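PDB 6S6H: chromosome-partitioning protein ParB, which takes part in chromosome partition and binds DNA at the replication origin, represented here by its DNA-binding domain in complex with the centromeric parS site. Local coordinates for residues B[12-17]-B[45-50]; B[19-24]-B[64-69]; B[71-76]-B[94-99]. All blocks are in the same frame, centred on the assembly; numbering follows the deposited sequence.

In the fold
From the N terminus, the loop that follows helix 4-11 enters contact 1 and helix 20-34 starts contact 2 directly after it. Contact 1 closes at 45-50, where helix 38-45 turns into helix 49-57, and contact 2 closes later at 64-69 on helix 63-71, so the two cross along the chain. They touch in space, where Val13 and Gln14 pack on Glu23. Contact 3 follows in series: its loop opens as helix 63-71 ends and closes at 94-99 on helix 88-98, and Leu69 and Tyr68 of contact 2 pack against its two segments. Contact 1 ties the 12-17 loop to the helix-turn-helix, contact 2 joins the helices flanking it in sequence, and contact 3 fastens the next loop.

Contact 1. Residues B[12-17]-B[45-50]; sequences NVQRAD and IGKSRS. With nucleotides of chain C; nucleotides of chain D.
Gln14 meets the turn of the helix-turn-helix with its terminal amide, and both hydrogen bonds between segments 12-17 and 45-50 use that group. Its NE2 donates to the carbonyl O of Ile45 at 3.1 Å, a nearly straight bond (164° at the hydrogen) that reaches a lone pair in the carbonyl plane. OE1 accepts a weak bond of 3.3 Å from NZ of Lys47.

Beyond these bonds the packing is slight: NE2 of Gln14 lies 3.7 Å from CB of Ile45, and Tyr27 of helix 20-34 packs against both residues.

Bonds to DNA come from the far end of segment 45-50. Ser48, the N-cap of recognition helix 49-57, grips OP2 of DA14 of chain C with its backbone N at 3.0 Å and its OG at 2.8 Å, while OG also caps His51 N. Arg49 takes DG4 of chain D by two donors, NH1 to N7 at 3.0 Å and NH2 to O6 at 2.7 Å, with DT3 of chain D over one guanidinium face. The paired donors match the acceptor edge of a guanine, so Arg49 reads the base, whereas Ser48 holds the backbone, probably helped by the positive end of the helix dipole.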
loop_
_atom_site.group_PDB
_atom_site.type_symbol
_atom_site.label_atom_id
_atom_site.label_comp_id
_atom_site.label_asym_id
_atom_site.label_seq_id
_atom_site.Cartn_x
_atom_site.Cartn_y
_atom_site.Cartn_z
ATOM N N ASN B 12 -4.832 8.626 15.236
ATOM C CA ASN B 12 -4.517 9.711 14.264
ATOM C C ASN B 12 -3.075 9.598 13.749
ATOM O O ASN B 12 -2.721 10.389 12.856
ATOM C CB ASN B 12 -4.814 11.094 14.849
ATOM C CG ASN B 12 -6.272 11.474 14.688
ATOM O OD1 ASN B 12 -6.627 12.202 13.764
ATOM N ND2 ASN B 12 -7.127 10.959 15.557
ATOM N N VAL B 13 -2.279 8.652 14.251
ATOM C CA VAL B 13 -0.890 8.411 13.755
ATOM C C VAL B 13 -0.950 8.159 12.242
ATOM O O VAL B 13 -0.198 8.827 11.506
ATOM C CB VAL B 13 -0.207 7.245 14.499
ATOM C CG1 VAL B 13 1.085 6.808 13.813
ATOM C CG2 VAL B 13 0.044 7.589 15.960
ATOM N N GLN B 14 -1.825 7.246 11.804
ATOM C CA GLN B 14 -1.949 6.804 10.386
ATOM C C GLN B 14 -2.716 7.849 9.559
ATOM O O GLN B 14 -2.522 7.864 8.329
ATOM C CB GLN B 14 -2.617 5.428 10.306
ATOM C CG GLN B 14 -4.117 5.438 10.588
ATOM C CD GLN B 14 -4.666 4.054 10.849
ATOM O OE1 GLN B 14 -4.130 3.049 10.380
ATOM N NE2 GLN B 14 -5.754 3.993 11.601
ATOM N N ARG B 15 -3.549 8.679 10.200
ATOM C CA ARG B 15 -4.411 9.695 9.532
ATOM C C ARG B 15 -3.613 10.983 9.279
ATOM O O ARG B 15 -4.008 11.742 8.380
ATOM C CB ARG B 15 -5.670 9.962 10.363
ATOM C CG ARG B 15 -6.575 8.745 10.502
ATOM C CD ARG B 15 -7.860 9.009 11.264
ATOM N NE ARG B 15 -8.920 9.534 10.406
ATOM C CZ ARG B 15 -9.257 10.820 10.279
ATOM N NH1 ARG B 15 -8.624 11.762 10.964
ATOM N NH2 ARG B 15 -10.240 11.160 9.461
ATOM N N ALA B 16 -2.533 11.215 10.029
ATOM C CA ALA B 16 -1.622 12.376 9.868
ATOM C C ALA B 16 -0.764 12.189 8.609
ATOM O O ALA B 16 -0.832 11.106 7.997
ATOM C CB ALA B 16 -0.766 12.537 11.100
ATOM N N ASP B 17 0.014 13.215 8.245
ATOM C CA ASP B 17 0.887 13.231 7.041
ATOM C C ASP B 17 2.296 12.763 7.437
ATOM O O ASP B 17 3.256 13.549 7.277
ATOM C CB ASP B 17 0.893 14.622 6.396
ATOM C CG ASP B 17 1.675 14.700 5.093
ATOM O OD1 ASP B 17 1.949 13.633 4.506
ATOM O OD2 ASP B 17 2.007 15.828 4.676
ATOM N N ILE B 45 -6.031 0.915 16.003
ATOM C CA ILE B 45 -5.881 1.545 14.656
ATOM C C ILE B 45 -6.570 0.688 13.585
ATOM O O ILE B 45 -6.513 1.090 12.411
ATOM C CB ILE B 45 -4.396 1.805 14.321
ATOM C CG1 ILE B 45 -3.646 0.524 13.944
ATOM C CG2 ILE B 45 -3.714 2.544 15.462
ATOM C CD1 ILE B 45 -2.240 0.762 13.448
ATOM N N GLY B 46 -7.192 -0.435 13.962
ATOM C CA GLY B 46 -7.913 -1.334 13.036
ATOM C C GLY B 46 -6.976 -2.010 12.045
ATOM O O GLY B 46 -7.365 -2.157 10.875
ATOM N N LYS B 47 -5.788 -2.413 12.499
ATOM C CA LYS B 47 -4.759 -3.124 11.689
ATOM C C LYS B 47 -4.367 -4.420 12.407
ATOM O O LYS B 47 -4.900 -4.677 13.503
ATOM C CB LYS B 47 -3.536 -2.226 11.468
ATOM C CG LYS B 47 -3.744 -1.084 10.481
ATOM C CD LYS B 47 -3.733 -1.536 9.038
ATOM C CE LYS B 47 -4.639 -0.711 8.148
ATOM N NZ LYS B 47 -4.207 0.705 8.094
ATOM N N SER B 48 -3.471 -5.200 11.797
ATOM C CA SER B 48 -2.925 -6.470 12.345
ATOM C C SER B 48 -1.748 -6.172 13.280
ATOM O O SER B 48 -1.111 -5.113 13.133
ATOM C CB SER B 48 -2.513 -7.407 11.236
ATOM O OG SER B 48 -1.360 -6.922 10.564
ATOM N N ARG B 49 -1.466 -7.095 14.199
ATOM C CA ARG B 49 -0.337 -7.004 15.161
ATOM C C ARG B 49 0.987 -7.046 14.382
ATOM O O ARG B 49 1.904 -6.280 14.738
ATOM C CB ARG B 49 -0.486 -8.115 16.207
ATOM C CG ARG B 49 0.443 -8.001 17.407
ATOM C CD ARG B 49 1.860 -8.475 17.138
ATOM N NE ARG B 49 1.906 -9.767 16.465
ATOM C CZ ARG B 49 3.013 -10.353 16.014
ATOM N NH1 ARG B 49 4.190 -9.764 16.161
ATOM N NH2 ARG B 49 2.936 -11.532 15.415
ATOM N N SER B 50 1.085 -7.885 13.343
ATOM C CA SER B 50 2.309 -8.047 12.511
ATOM C C SER B 50 2.607 -6.757 11.728
ATOM O O SER B 50 3.800 -6.420 11.587
ATOM C CB SER B 50 2.208 -9.240 11.595
ATOM O OG SER B 50 1.074 -9.147 10.751
ATOM P P DA C 14 -3.667 -5.390 8.088
ATOM O OP1 DA C 14 -5.080 -5.190 8.491
ATOM O OP2 DA C 14 -2.570 -4.940 8.986
ATOM O "O5'" DA C 14 -3.518 -6.942 7.772
ATOM C "C5'" DA C 14 -4.402 -7.559 6.822
ATOM C "C4'" DA C 14 -4.123 -9.039 6.724
ATOM O "O4'" DA C 14 -2.820 -9.255 6.136
ATOM C "C3'" DA C 14 -4.103 -9.789 8.052
ATOM O "O3'" DA C 14 -4.624 -11.089 7.784
ATOM C "C2'" DA C 14 -2.627 -9.829 8.400
ATOM C "C1'" DA C 14 -1.999 -9.993 7.030
ATOM N N9 DA C 14 -0.634 -9.488 6.895
ATOM C C8 DA C 14 -0.083 -8.350 7.432
ATOM N N7 DA C 14 1.170 -8.162 7.096
ATOM C C5 DA C 14 1.459 -9.240 6.271
ATOM C C6 DA C 14 2.626 -9.621 5.587
ATOM N N6 DA C 14 3.767 -8.929 5.626
ATOM N N1 DA C 14 2.582 -10.756 4.854
ATOM C C2 DA C 14 1.435 -11.449 4.814
ATOM N N3 DA C 14 0.276 -11.194 5.417
ATOM C C4 DA C 14 0.355 -10.061 6.136
ATOM P P DT D 3 4.634 -6.632 22.960
ATOM O OP1 DT D 3 5.250 -5.420 23.558
ATOM O OP2 DT D 3 3.307 -6.542 22.302
ATOM O "O5'" DT D 3 5.681 -7.241 21.925
ATOM C "C5'" DT D 3 6.972 -7.713 22.366
ATOM C "C4'" DT D 3 7.634 -8.548 21.295
ATOM O "O4'" DT D 3 6.885 -9.765 21.066
ATOM C "C3'" DT D 3 7.776 -7.873 19.922
ATOM O "O3'" DT D 3 9.165 -7.762 19.574
ATOM C "C2'" DT D 3 7.016 -8.791 18.978
ATOM C "C1'" DT D 3 7.074 -10.109 19.709
ATOM N N1 DT D 3 6.043 -11.100 19.330
ATOM C C2 DT D 3 6.469 -12.284 18.771
ATOM O O2 DT D 3 7.646 -12.546 18.577
ATOM N N3 DT D 3 5.462 -13.158 18.445
ATOM C C4 DT D 3 4.104 -12.968 18.614
ATOM O O4 DT D 3 3.317 -13.846 18.268
ATOM C C5 DT D 3 3.727 -11.702 19.202
ATOM C C7 DT D 3 2.276 -11.408 19.424
ATOM C C6 DT D 3 4.702 -10.841 19.523
ATOM P P DG D 4 9.619 -7.200 18.134
ATOM O OP1 DG D 4 10.809 -6.335 18.333
ATOM O OP2 DG D 4 8.426 -6.638 17.450
ATOM O "O5'" DG D 4 10.096 -8.523 17.386
ATOM C "C5'" DG D 4 11.282 -9.215 17.821
ATOM C "C4'" DG D 4 11.755 -10.181 16.760
ATOM O "O4'" DG D 4 10.763 -11.216 16.562
ATOM C "C3'" DG D 4 11.992 -9.563 15.384
ATOM O "O3'" DG D 4 13.147 -10.153 14.785
ATOM C "C2'" DG D 4 10.714 -9.885 14.632
ATOM C "C1'" DG D 4 10.325 -11.231 15.214
ATOM N N9 DG D 4 8.892 -11.501 15.222
ATOM C C8 DG D 4 7.911 -10.744 15.815
ATOM N N7 DG D 4 6.717 -11.250 15.671
ATOM C C5 DG D 4 6.922 -12.415 14.947
ATOM C C6 DG D 4 5.996 -13.388 14.491
ATOM O O6 DG D 4 4.769 -13.411 14.638
ATOM N N1 DG D 4 6.631 -14.414 13.799
ATOM C C2 DG D 4 7.983 -14.493 13.571
ATOM N N2 DG D 4 8.407 -15.563 12.880
ATOM N N3 DG D 4 8.857 -13.592 13.990
ATOM C C4 DG D 4 8.261 -12.588 14.667
#

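Contact 2. Residues B[19-24]-B[64-69]; sequences NVLEEA and EVQSYL
Leu21 reaches from the first turn of helix 20-34 to the side of helix 63-71, and its two methyl groups divide the contact unevenly. CD1 lies over the backbone of Gln66, 3.6 Å from its O and 3.6 Å from its CB, with the side chain of Gln66 running obliquely past it; the same methyl is 4.1 Å from CB of Leu69. The glutamine chain is extended beyond CG, and its aliphatic part lines the methyl group, while NE2 makes a weak bond to Leu61 O. CD2 of Leu21 comes within 4.0 Å of CD1 of Leu69, and the two leucines cross at about a right angle. Leu21 CG stands anti to the carbonyl carbon (chi1 -69°) and CD1 continues that line to Gln66, while CD2 branches off toward Leu69.

Within the helical ParB DNA-binding domain, the contact joins the helix ahead of the helix-turn-helix to the one that follows its recognition helix 49-57. The short segments stay 11.1 Å apart at the axes and are inclined at 116°, so side chains, not backbones, bridge them. Leu58, just past the recognition helix, packs on both Val20 and Leu21, and Val70 adds to the cover of Leu21.

Val20 meets the same leucine methyl as Leu21, with CG1 at 4.2 Å from Leu69 CD1 and the side chains again nearly perpendicular. Leu69 CD1 is thus shared by the two successive residues of helix 20-34.

The turn carrying Val20 and Leu21 is fixed by a capping box. Asn19 OD1 accepts from Glu22 N at 2.9 Å, tilted from the amide carbonyl plane, and Asn19 N returns a bond of 3.1 Å to Glu22 OE1. That carboxylate oxygen is met on its anti side, 32° out of the carboxylate plane.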
loop_
_atom_site.group_PDB
_atom_site.type_symbol
_atom_site.label_atom_id
_atom_site.label_comp_id
_atom_site.label_asym_id
_atom_site.label_seq_id
_atom_site.Cartn_x
_atom_site.Cartn_y
_atom_site.Cartn_z
ATOM N N ASN B 19 5.499 9.937 7.157
ATOM C CA ASN B 19 6.187 8.855 6.408
ATOM C C ASN B 19 6.245 7.627 7.327
ATOM O O ASN B 19 5.981 7.771 8.532
ATOM C CB ASN B 19 7.543 9.314 5.858
ATOM C CG ASN B 19 8.598 9.560 6.915
ATOM O OD1 ASN B 19 8.718 8.808 7.880
ATOM N ND2 ASN B 19 9.396 10.596 6.724
ATOM N N VAL B 20 6.560 6.456 6.773
ATOM C CA VAL B 20 6.457 5.143 7.477
ATOM C C VAL B 20 7.323 5.153 8.747
ATOM O O VAL B 20 6.889 4.553 9.748
ATOM C CB VAL B 20 6.815 3.975 6.539
ATOM C CG1 VAL B 20 8.283 3.980 6.143
ATOM C CG2 VAL B 20 6.425 2.634 7.139
ATOM N N LEU B 21 8.496 5.798 8.716
ATOM C CA LEU B 21 9.457 5.817 9.855
ATOM C C LEU B 21 8.947 6.741 10.969
ATOM O O LEU B 21 9.203 6.432 12.151
ATOM C CB LEU B 21 10.837 6.259 9.359
ATOM C CG LEU B 21 11.557 5.261 8.454
ATOM C CD1 LEU B 21 12.849 5.856 7.915
ATOM C CD2 LEU B 21 11.834 3.953 9.185
ATOM N N GLU B 22 8.268 7.834 10.613
ATOM C CA GLU B 22 7.644 8.772 11.584
ATOM C C GLU B 22 6.489 8.055 12.297
ATOM O O GLU B 22 6.332 8.261 13.518
ATOM C CB GLU B 22 7.183 10.052 10.882
ATOM C CG GLU B 22 8.335 10.960 10.483
ATOM C CD GLU B 22 7.970 12.089 9.537
ATOM O OE1 GLU B 22 6.902 12.010 8.906
ATOM O OE2 GLU B 22 8.761 13.040 9.424
ATOM N N GLU B 23 5.728 7.235 11.564
ATOM C CA GLU B 23 4.625 6.401 12.114
ATOM C C GLU B 23 5.204 5.365 13.082
ATOM O O GLU B 23 4.605 5.164 14.158
ATOM C CB GLU B 23 3.849 5.704 10.997
ATOM C CG GLU B 23 3.048 6.664 10.139
ATOM C CD GLU B 23 2.084 6.009 9.166
ATOM O OE1 GLU B 23 1.522 6.738 8.319
ATOM O OE2 GLU B 23 1.899 4.780 9.262
ATOM N N ALA B 24 6.320 4.735 12.705
ATOM C CA ALA B 24 7.035 3.712 13.505
ATOM C C ALA B 24 7.430 4.293 14.868
ATOM O O ALA B 24 7.022 3.716 15.898
ATOM C CB ALA B 24 8.244 3.224 12.748
ATOM N N GLU B 64 21.479 4.794 6.287
ATOM C CA GLU B 64 21.559 4.852 4.799
ATOM C C GLU B 64 20.244 4.346 4.198
ATOM O O GLU B 64 19.726 5.011 3.283
ATOM C CB GLU B 64 22.718 4.020 4.242
ATOM C CG GLU B 64 24.100 4.574 4.550
ATOM C CD GLU B 64 24.835 3.853 5.672
ATOM O OE1 GLU B 64 24.197 3.564 6.718
ATOM O OE2 GLU B 64 26.040 3.562 5.494
ATOM N N VAL B 65 19.731 3.217 4.696
ATOM C CA VAL B 65 18.476 2.573 4.200
ATOM C C VAL B 65 17.287 3.464 4.571
ATOM O O VAL B 65 16.422 3.682 3.699
ATOM C CB VAL B 65 18.306 1.141 4.742
ATOM C CG1 VAL B 65 16.950 0.552 4.373
ATOM C CG2 VAL B 65 19.426 0.231 4.265
ATOM N N GLN B 66 17.248 3.954 5.813
ATOM C CA GLN B 66 16.186 4.866 6.313
ATOM C C GLN B 66 16.117 6.097 5.401
ATOM O O GLN B 66 14.992 6.503 5.052
ATOM C CB GLN B 66 16.434 5.237 7.777
ATOM C CG GLN B 66 16.224 4.074 8.742
ATOM C CD GLN B 66 16.198 4.504 10.190
ATOM O OE1 GLN B 66 15.957 5.665 10.508
ATOM N NE2 GLN B 66 16.437 3.562 11.088
ATOM N N SER B 67 17.272 6.640 5.003
ATOM C CA SER B 67 17.393 7.782 4.054
ATOM C C SER B 67 16.701 7.443 2.727
ATOM O O SER B 67 15.971 8.310 2.212
ATOM C CB SER B 67 18.831 8.173 3.834
ATOM O OG SER B 67 19.481 8.430 5.071
ATOM N N TYR B 68 16.909 6.234 2.197
ATOM C CA TYR B 68 16.279 5.759 0.935
ATOM C C TYR B 68 14.752 5.736 1.095
ATOM O O TYR B 68 14.061 6.129 0.136
ATOM C CB TYR B 68 16.815 4.386 0.514
ATOM C CG TYR B 68 18.273 4.354 0.126
ATOM C CD1 TYR B 68 18.817 5.302 -0.727
ATOM C CD2 TYR B 68 19.111 3.353 0.590
ATOM C CE1 TYR B 68 20.155 5.273 -1.087
ATOM C CE2 TYR B 68 20.450 3.306 0.238
ATOM C CZ TYR B 68 20.974 4.269 -0.605
ATOM O OH TYR B 68 22.293 4.227 -0.957
ATOM N N LEU B 69 14.249 5.294 2.256
ATOM C CA LEU B 69 12.795 5.256 2.582
ATOM C C LEU B 69 12.214 6.673 2.537
ATOM O O LEU B 69 11.180 6.865 1.870
ATOM C CB LEU B 69 12.583 4.646 3.972
ATOM C CG LEU B 69 12.359 3.137 4.009
ATOM C CD1 LEU B 69 12.181 2.656 5.442
ATOM C CD2 LEU B 69 11.154 2.744 3.162
#

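Contact 3. Residues B[71-76]-B[94-99]; sequences SGELTA and QIIEGG. With nucleotides of chain C.
Glu73 and Ile96 bring the two backbones closest, their CA atoms 6.7 Å apart, where the loop between helices 63-71 and 76-81 passes helix 88-98. Segment 71-76 is irregular: Gly72 leaves the helix with positive phi (90°), and the chain extends through Leu74 before Thr75 takes the N-cap position of helix 76-81. The contact belongs to the all-helical ParB DNA-binding domain and holds this interhelical loop against the last turns of helix 88-98.

The packing is mainly apolar. Leu74 carries it with a single methyl group: CD2 meets CG2 of Ile95 at a modelled 3.3 Å, short for two methyl groups and doubtful in its exact value, and CG1 of Ile96 at 3.9 Å, crossing both isoleucines at about a right angle. Ile96 also turns to the loop, its CG1 3.9 Å from the carbonyl O of Glu73 and its CD1 4.2 Å from Glu73 CB. Tyr68 of helix 63-71 packs on Glu73, Leu74 and Ile96 alike.

At the other end of the loop the chain meets DNA. Thr75 OG1 lies 3.3 Å from OP2 of DT12 of chain C, a weak bond at most, since its one proton may go to His78 ND1 instead.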
loop_
_atom_site.group_PDB
_atom_site.type_symbol
_atom_site.label_atom_id
_atom_site.label_comp_id
_atom_site.label_asym_id
_atom_site.label_seq_id
_atom_site.Cartn_x
_atom_site.Cartn_y
_atom_site.Cartn_z
ATOM N N SER B 71 13.442 9.406 1.150
ATOM C CA SER B 71 13.645 9.987 -0.205
ATOM C C SER B 71 12.722 9.307 -1.225
ATOM O O SER B 71 12.417 9.945 -2.251
ATOM C CB SER B 71 15.093 9.903 -0.625
ATOM O OG SER B 71 15.499 8.554 -0.799
ATOM N N GLY B 72 12.300 8.065 -0.957
ATOM C CA GLY B 72 11.366 7.300 -1.805
ATOM C C GLY B 72 12.083 6.469 -2.856
ATOM O O GLY B 72 11.402 5.960 -3.763
ATOM N N GLU B 73 13.408 6.326 -2.744
ATOM C CA GLU B 73 14.229 5.437 -3.612
ATOM C C GLU B 73 13.882 3.973 -3.308
ATOM O O GLU B 73 13.990 3.147 -4.230
ATOM C CB GLU B 73 15.719 5.723 -3.416
ATOM C CG GLU B 73 16.196 6.941 -4.187
ATOM C CD GLU B 73 17.558 7.470 -3.768
ATOM O OE1 GLU B 73 18.577 6.975 -4.295
ATOM O OE2 GLU B 73 17.595 8.374 -2.906
ATOM N N LEU B 74 13.492 3.673 -2.065
ATOM C CA LEU B 74 12.919 2.365 -1.639
ATOM C C LEU B 74 11.515 2.596 -1.077
ATOM O O LEU B 74 11.275 3.687 -0.530
ATOM C CB LEU B 74 13.803 1.733 -0.557
ATOM C CG LEU B 74 15.185 1.252 -0.997
ATOM C CD1 LEU B 74 15.930 0.634 0.177
ATOM C CD2 LEU B 74 15.089 0.255 -2.140
ATOM N N THR B 75 10.645 1.593 -1.183
ATOM C CA THR B 75 9.338 1.523 -0.480
ATOM C C THR B 75 9.528 0.757 0.832
ATOM O O THR B 75 10.599 0.145 1.012
ATOM C CB THR B 75 8.258 0.851 -1.340
ATOM O OG1 THR B 75 8.487 -0.558 -1.311
ATOM C CG2 THR B 75 8.240 1.345 -2.771
ATOM N N ALA B 76 8.518 0.790 1.703
ATOM C CA ALA B 76 8.459 0.046 2.983
ATOM C C ALA B 76 8.636 -1.456 2.721
ATOM O O ALA B 76 9.324 -2.108 3.520
ATOM C CB ALA B 76 7.151 0.336 3.682
ATOM N N GLN B 94 21.656 -2.668 -4.632
ATOM C CA GLN B 94 21.297 -3.646 -5.695
ATOM C C GLN B 94 19.842 -3.432 -6.131
ATOM O O GLN B 94 19.580 -3.506 -7.344
ATOM C CB GLN B 94 21.512 -5.081 -5.209
ATOM C CG GLN B 94 22.962 -5.536 -5.274
ATOM C CD GLN B 94 23.178 -6.841 -4.546
ATOM O OE1 GLN B 94 23.428 -7.878 -5.153
ATOM N NE2 GLN B 94 23.077 -6.801 -3.227
ATOM N N ILE B 95 18.938 -3.191 -5.177
ATOM C CA ILE B 95 17.478 -2.974 -5.420
ATOM C C ILE B 95 17.294 -1.726 -6.295
ATOM O O ILE B 95 16.502 -1.789 -7.256
ATOM C CB ILE B 95 16.708 -2.862 -4.087
ATOM C CG1 ILE B 95 16.658 -4.206 -3.356
ATOM C CG2 ILE B 95 15.310 -2.293 -4.303
ATOM C CD1 ILE B 95 16.426 -4.080 -1.870
ATOM N N ILE B 96 18.002 -0.643 -5.972
ATOM C CA ILE B 96 17.889 0.675 -6.665
ATOM C C ILE B 96 18.561 0.580 -8.042
ATOM O O ILE B 96 17.976 1.096 -9.006
ATOM C CB ILE B 96 18.487 1.805 -5.800
ATOM C CG1 ILE B 96 17.740 1.952 -4.472
ATOM C CG2 ILE B 96 18.515 3.116 -6.573
ATOM C CD1 ILE B 96 18.531 2.657 -3.397
ATOM N N GLU B 97 19.739 -0.047 -8.117
ATOM C CA GLU B 97 20.504 -0.264 -9.381
ATOM C C GLU B 97 19.671 -1.099 -10.362
ATOM O O GLU B 97 19.588 -0.707 -11.542
ATOM C CB GLU B 97 21.843 -0.957 -9.105
ATOM C CG GLU B 97 23.043 -0.023 -9.157
ATOM C CD GLU B 97 23.596 0.249 -10.550
ATOM O OE1 GLU B 97 24.364 1.225 -10.698
ATOM O OE2 GLU B 97 23.269 -0.514 -11.487
ATOM N N GLY B 98 19.085 -2.204 -9.891
ATOM C CA GLY B 98 18.376 -3.195 -10.728
ATOM C C GLY B 98 16.917 -2.839 -10.977
ATOM O O GLY B 98 16.314 -3.446 -11.887
ATOM N N GLY B 99 16.358 -1.901 -10.207
ATOM C CA GLY B 99 14.919 -1.567 -10.230
ATOM C C GLY B 99 14.066 -2.763 -9.833
ATOM O O GLY B 99 13.009 -2.959 -10.453
ATOM P P DT C 12 4.605 -0.071 -0.001
ATOM O OP1 DT C 12 4.529 1.317 0.520
ATOM O OP2 DT C 12 5.735 -0.949 0.406
ATOM O "O5'" DT C 12 3.238 -0.792 0.368
ATOM C "C5'" DT C 12 1.996 -0.191 -0.002
ATOM C "C4'" DT C 12 0.851 -0.819 0.756
ATOM O "O4'" DT C 12 0.630 -2.172 0.302
ATOM C "C3'" DT C 12 1.021 -0.900 2.269
ATOM O "O3'" DT C 12 -0.252 -0.592 2.834
ATOM C "C2'" DT C 12 1.441 -2.340 2.509
ATOM C "C1'" DT C 12 0.768 -3.098 1.369
ATOM N N1 DT C 12 1.489 -4.280 0.835
ATOM C C2 DT C 12 0.742 -5.366 0.440
ATOM O O2 DT C 12 -0.469 -5.426 0.572
ATOM N N3 DT C 12 1.472 -6.397 -0.100
ATOM C C4 DT C 12 2.841 -6.437 -0.297
ATOM O O4 DT C 12 3.361 -7.436 -0.789
ATOM C C5 DT C 12 3.560 -5.259 0.134
ATOM C C7 DT C 12 5.046 -5.214 -0.033
ATOM C C6 DT C 12 2.855 -4.246 0.651
ATOM P P DG C 11 6.980 -2.957 -6.192
ATOM O OP1 DG C 11 8.225 -2.164 -6.374
ATOM O OP2 DG C 11 7.080 -4.426 -5.985
ATOM O "O5'" DG C 11 6.097 -2.386 -4.994
ATOM C "C5'" DG C 11 5.734 -1.001 -4.932
ATOM C "C4'" DG C 11 4.695 -0.787 -3.857
ATOM O "O4'" DG C 11 3.606 -1.726 -4.031
ATOM C "C3'" DG C 11 5.187 -0.981 -2.421
ATOM O "O3'" DG C 11 4.552 0.006 -1.595
ATOM C "C2'" DG C 11 4.797 -2.418 -2.117
ATOM C "C1'" DG C 11 3.515 -2.600 -2.913
ATOM N N9 DG C 11 3.303 -3.949 -3.423
ATOM C C8 DG C 11 4.234 -4.772 -4.012
ATOM N N7 DG C 11 3.737 -5.918 -4.390
ATOM C C5 DG C 11 2.399 -5.850 -4.025
ATOM C C6 DG C 11 1.360 -6.805 -4.164
ATOM O O6 DG C 11 1.412 -7.936 -4.660
ATOM N N1 DG C 11 0.156 -6.328 -3.656
ATOM C C2 DG C 11 -0.026 -5.093 -3.085
ATOM N N2 DG C 11 -1.265 -4.816 -2.655
ATOM N N3 DG C 11 0.937 -4.195 -2.944
ATOM C C4 DG C 11 2.115 -4.638 -3.433
#